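Local coordinates for periplasmic binding protein (PDB 4MDY) that probably serves as the substrate-binding lipoprotein of an ABC transporter, capturing an iron-containing solute outside the membrane for import, at residues 16-28 with 112-126. Residues are numbered along the deposited sequence; the frame is centred on the assembly and turned at random.
Sequences TVRHAFGDTTIPG and YAKLSEIAPTVAQTG
His19, Phe21 and Tyr112 form an aromatic cluster where the N-terminal beta hairpin, strands 15-19 and 22-26 joined by a type I turn, packs on edge strand 121-123 of the three-stranded parallel sheet (33-35, 99-102, 121-123) in the N-terminal lobe of this solute-binding protein, and on Tyr112 of helix 109-116. The His19 imidazole is fixed at both nitrogens, each partner close to the ring plane: ND1 accepts from Phe21 N, and NE2 donates to Thr24 OG1 at 2.7 Å. With chi1 at 52°, CG sits between backbone N and carbonyl carbon, which lays one ring face against Ala123 CB, a CH-pi contact 4.0 Å from the centroid. Gly22 O lies over the other face. Thr24 OG1 in turn donates to Thr121 O at 2.6 Å, tilted 28° from the carbonyl plane, while Thr24 CG2 rests on Pro120 CB. Phe21 lays CB over one face of the Tyr112 ring, 3.8 Å from its centroid; Ser116 OG lies over the opposite face. The Phe21 and Tyr112 rings lie 26° from parallel but are too far offset to stack. Gln124 NE2, hydrogen-bonded to Leu107 O, approaches Phe21 CE2. Ala20 N donates to Gln124 O (2.8 Å). A water joins Tyr112 OH to Asp23 O, 2.8 Å from each.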
# COMPACT_ATOMS: atom_id res chain seq x y z
N THR A 16 7.53 20.36 -13.69
CA THR A 16 7.46 19.31 -14.69
C THR A 16 7.88 17.99 -14.06
O THR A 16 8.94 17.90 -13.46
CB THR A 16 8.33 19.66 -15.91
OG1 THR A 16 7.77 20.81 -16.56
CG2 THR A 16 8.38 18.50 -16.90
N VAL A 17 7.04 16.96 -14.18
CA VAL A 17 7.40 15.63 -13.68
C VAL A 17 7.56 14.66 -14.83
O VAL A 17 6.90 14.78 -15.85
CB VAL A 17 6.39 15.07 -12.65
CG1 VAL A 17 6.34 15.96 -11.42
CG2 VAL A 17 5.00 14.91 -13.25
N ARG A 18 8.45 13.69 -14.64
CA ARG A 18 8.78 12.72 -15.67
C ARG A 18 8.25 11.35 -15.27
O ARG A 18 8.47 10.90 -14.14
CB ARG A 18 10.30 12.68 -15.87
CG ARG A 18 10.90 14.06 -16.02
CD ARG A 18 12.38 14.00 -16.33
NE ARG A 18 12.64 13.55 -17.70
CZ ARG A 18 12.74 14.34 -18.77
NH1 ARG A 18 12.59 15.67 -18.67
NH2 ARG A 18 12.99 13.80 -19.96
N HIS A 19 7.55 10.71 -16.19
CA HIS A 19 6.89 9.44 -15.89
C HIS A 19 6.95 8.51 -17.11
O HIS A 19 7.60 8.83 -18.12
CB HIS A 19 5.44 9.70 -15.43
CG HIS A 19 4.66 10.57 -16.36
ND1 HIS A 19 4.29 10.16 -17.62
CD2 HIS A 19 4.18 11.83 -16.22
CE1 HIS A 19 3.62 11.13 -18.22
NE2 HIS A 19 3.54 12.15 -17.39
N ALA A 20 6.27 7.37 -17.02
CA ALA A 20 6.36 6.32 -18.04
C ALA A 20 5.93 6.77 -19.44
O ALA A 20 6.36 6.18 -20.43
CB ALA A 20 5.55 5.11 -17.62
N PHE A 21 5.07 7.78 -19.52
CA PHE A 21 4.53 8.25 -20.79
C PHE A 21 5.04 9.64 -21.20
O PHE A 21 4.46 10.29 -22.08
CB PHE A 21 3.00 8.21 -20.70
CG PHE A 21 2.49 6.87 -20.28
CD1 PHE A 21 2.69 5.76 -21.10
CD2 PHE A 21 1.87 6.68 -19.06
CE1 PHE A 21 2.26 4.51 -20.72
CE2 PHE A 21 1.43 5.43 -18.67
CZ PHE A 21 1.62 4.34 -19.51
N GLY A 22 6.14 10.06 -20.59
CA GLY A 22 6.78 11.31 -20.93
C GLY A 22 6.74 12.29 -19.77
O GLY A 22 6.91 11.90 -18.62
N ASP A 23 6.51 13.55 -20.09
CA ASP A 23 6.55 14.64 -19.13
C ASP A 23 5.16 15.22 -18.92
O ASP A 23 4.36 15.26 -19.85
CB ASP A 23 7.47 15.75 -19.64
CG ASP A 23 8.94 15.37 -19.62
OD1 ASP A 23 9.28 14.23 -19.23
OD2 ASP A 23 9.77 16.22 -20.01
N THR A 24 4.88 15.65 -17.70
CA THR A 24 3.66 16.39 -17.39
C THR A 24 4.06 17.71 -16.73
O THR A 24 4.84 17.72 -15.78
CB THR A 24 2.73 15.59 -16.45
OG1 THR A 24 2.17 14.49 -17.17
CG2 THR A 24 1.59 16.47 -15.95
N THR A 25 3.54 18.82 -17.26
CA THR A 25 3.77 20.13 -16.68
C THR A 25 2.53 20.57 -15.92
O THR A 25 1.41 20.55 -16.45
CB THR A 25 4.18 21.17 -17.73
OG1 THR A 25 5.40 20.74 -18.36
CG2 THR A 25 4.40 22.54 -17.11
N ILE A 26 2.75 20.96 -14.67
CA ILE A 26 1.70 21.46 -13.79
C ILE A 26 1.97 22.95 -13.59
O ILE A 26 2.97 23.33 -12.99
CB ILE A 26 1.68 20.70 -12.44
CG1 ILE A 26 1.60 19.18 -12.65
CG2 ILE A 26 0.51 21.17 -11.59
CD1 ILE A 26 2.94 18.46 -12.64
N PRO A 27 1.07 23.82 -14.12
CA PRO A 27 1.33 25.27 -14.09
C PRO A 27 1.46 25.90 -12.70
O PRO A 27 2.22 26.85 -12.52
CB PRO A 27 0.12 25.85 -14.83
CG PRO A 27 -0.37 24.75 -15.70
CD PRO A 27 -0.10 23.48 -14.95
N GLY A 28 0.73 25.37 -11.72
CA GLY A 28 0.81 25.87 -10.35
C GLY A 28 0.16 24.89 -9.39
O GLY A 28 -0.32 23.85 -9.83
N TYR A 112 -3.67 7.32 -20.67
CA TYR A 112 -2.92 8.52 -20.32
C TYR A 112 -3.23 9.67 -21.28
O TYR A 112 -3.47 10.79 -20.84
CB TYR A 112 -1.41 8.25 -20.34
CG TYR A 112 -0.59 9.51 -20.19
CD1 TYR A 112 -0.46 10.13 -18.95
CD2 TYR A 112 0.01 10.11 -21.29
CE1 TYR A 112 0.28 11.29 -18.81
CE2 TYR A 112 0.75 11.27 -21.15
CZ TYR A 112 0.88 11.86 -19.90
OH TYR A 112 1.62 13.01 -19.74
N ALA A 113 -3.24 9.40 -22.58
CA ALA A 113 -3.56 10.43 -23.58
C ALA A 113 -4.97 10.99 -23.36
O ALA A 113 -5.19 12.21 -23.41
CB ALA A 113 -3.41 9.87 -24.99
N LYS A 114 -5.92 10.10 -23.08
CA LYS A 114 -7.30 10.51 -22.80
C LYS A 114 -7.45 11.38 -21.55
O LYS A 114 -8.20 12.36 -21.55
CB LYS A 114 -8.18 9.27 -22.66
CG LYS A 114 -8.35 8.49 -23.96
CD LYS A 114 -9.10 7.20 -23.71
CE LYS A 114 -9.42 6.50 -25.02
NZ LYS A 114 -9.78 5.07 -24.81
N LEU A 115 -6.75 11.01 -20.48
CA LEU A 115 -6.78 11.79 -19.24
C LEU A 115 -6.05 13.13 -19.41
O LEU A 115 -6.47 14.14 -18.85
CB LEU A 115 -6.17 11.00 -18.08
CG LEU A 115 -6.92 9.74 -17.63
CD1 LEU A 115 -6.11 9.02 -16.55
CD2 LEU A 115 -8.32 10.04 -17.13
N SER A 116 -4.98 13.14 -20.20
CA SER A 116 -4.20 14.36 -20.41
C SER A 116 -4.99 15.43 -21.14
O SER A 116 -4.74 16.61 -20.96
CB SER A 116 -2.91 14.06 -21.17
OG SER A 116 -2.08 13.26 -20.37
N GLU A 117 -5.96 14.99 -21.95
CA GLU A 117 -6.89 15.92 -22.59
C GLU A 117 -7.74 16.66 -21.56
O GLU A 117 -8.19 17.77 -21.80
CB GLU A 117 -7.79 15.16 -23.57
CG GLU A 117 -8.51 16.05 -24.54
CD GLU A 117 -9.29 15.26 -25.57
OE1 GLU A 117 -10.09 14.38 -25.17
OE2 GLU A 117 -9.09 15.51 -26.77
N ILE A 118 -7.96 16.03 -20.40
CA ILE A 118 -8.77 16.62 -19.35
C ILE A 118 -7.92 17.56 -18.48
O ILE A 118 -8.31 18.70 -18.23
CB ILE A 118 -9.42 15.54 -18.47
CG1 ILE A 118 -10.24 14.58 -19.34
CG2 ILE A 118 -10.30 16.17 -17.39
CD1 ILE A 118 -10.64 13.29 -18.64
N ALA A 119 -6.79 17.05 -18.01
CA ALA A 119 -5.90 17.83 -17.18
C ALA A 119 -4.52 17.19 -17.13
O ALA A 119 -4.36 16.02 -17.50
CB ALA A 119 -6.47 17.96 -15.77
N PRO A 120 -3.52 17.94 -16.66
CA PRO A 120 -2.22 17.33 -16.40
C PRO A 120 -2.38 16.06 -15.57
O PRO A 120 -3.08 16.05 -14.55
CB PRO A 120 -1.49 18.42 -15.62
CG PRO A 120 -2.05 19.69 -16.15
CD PRO A 120 -3.51 19.40 -16.43
N THR A 121 -1.74 14.99 -16.03
CA THR A 121 -1.95 13.66 -15.48
C THR A 121 -0.60 13.09 -15.06
O THR A 121 0.36 13.12 -15.84
CB THR A 121 -2.65 12.76 -16.51
OG1 THR A 121 -3.98 13.26 -16.74
CG2 THR A 121 -2.74 11.32 -16.03
N VAL A 122 -0.54 12.60 -13.83
CA VAL A 122 0.69 12.02 -13.27
C VAL A 122 0.58 10.50 -13.35
O VAL A 122 -0.29 9.90 -12.70
CB VAL A 122 0.91 12.43 -11.79
CG1 VAL A 122 2.27 11.93 -11.30
CG2 VAL A 122 0.81 13.94 -11.63
N ALA A 123 1.47 9.90 -14.13
CA ALA A 123 1.51 8.45 -14.33
C ALA A 123 2.58 7.78 -13.48
O ALA A 123 3.44 8.44 -12.87
CB ALA A 123 1.77 8.14 -15.80
N GLN A 124 2.53 6.46 -13.46
CA GLN A 124 3.59 5.65 -12.88
C GLN A 124 4.94 6.05 -13.49
O GLN A 124 5.01 6.53 -14.62
CB GLN A 124 3.32 4.15 -13.08
CG GLN A 124 3.35 3.67 -14.53
CD GLN A 124 1.99 3.71 -15.22
OE1 GLN A 124 1.12 4.52 -14.89
NE2 GLN A 124 1.80 2.81 -16.18
N THR A 125 6.00 5.87 -12.72
CA THR A 125 7.31 6.37 -13.15
C THR A 125 8.01 5.43 -14.12
O THR A 125 8.75 5.87 -15.00
CB THR A 125 8.24 6.61 -11.94
OG1 THR A 125 8.22 5.46 -11.10
CG2 THR A 125 7.77 7.79 -11.14
N GLY A 126 7.77 4.13 -13.96
CA GLY A 126 8.43 3.11 -14.77
C GLY A 126 7.45 2.13 -15.37
O GLY A 126 6.37 2.51 -15.83
O HOH W 1 3.36 13.53 -21.81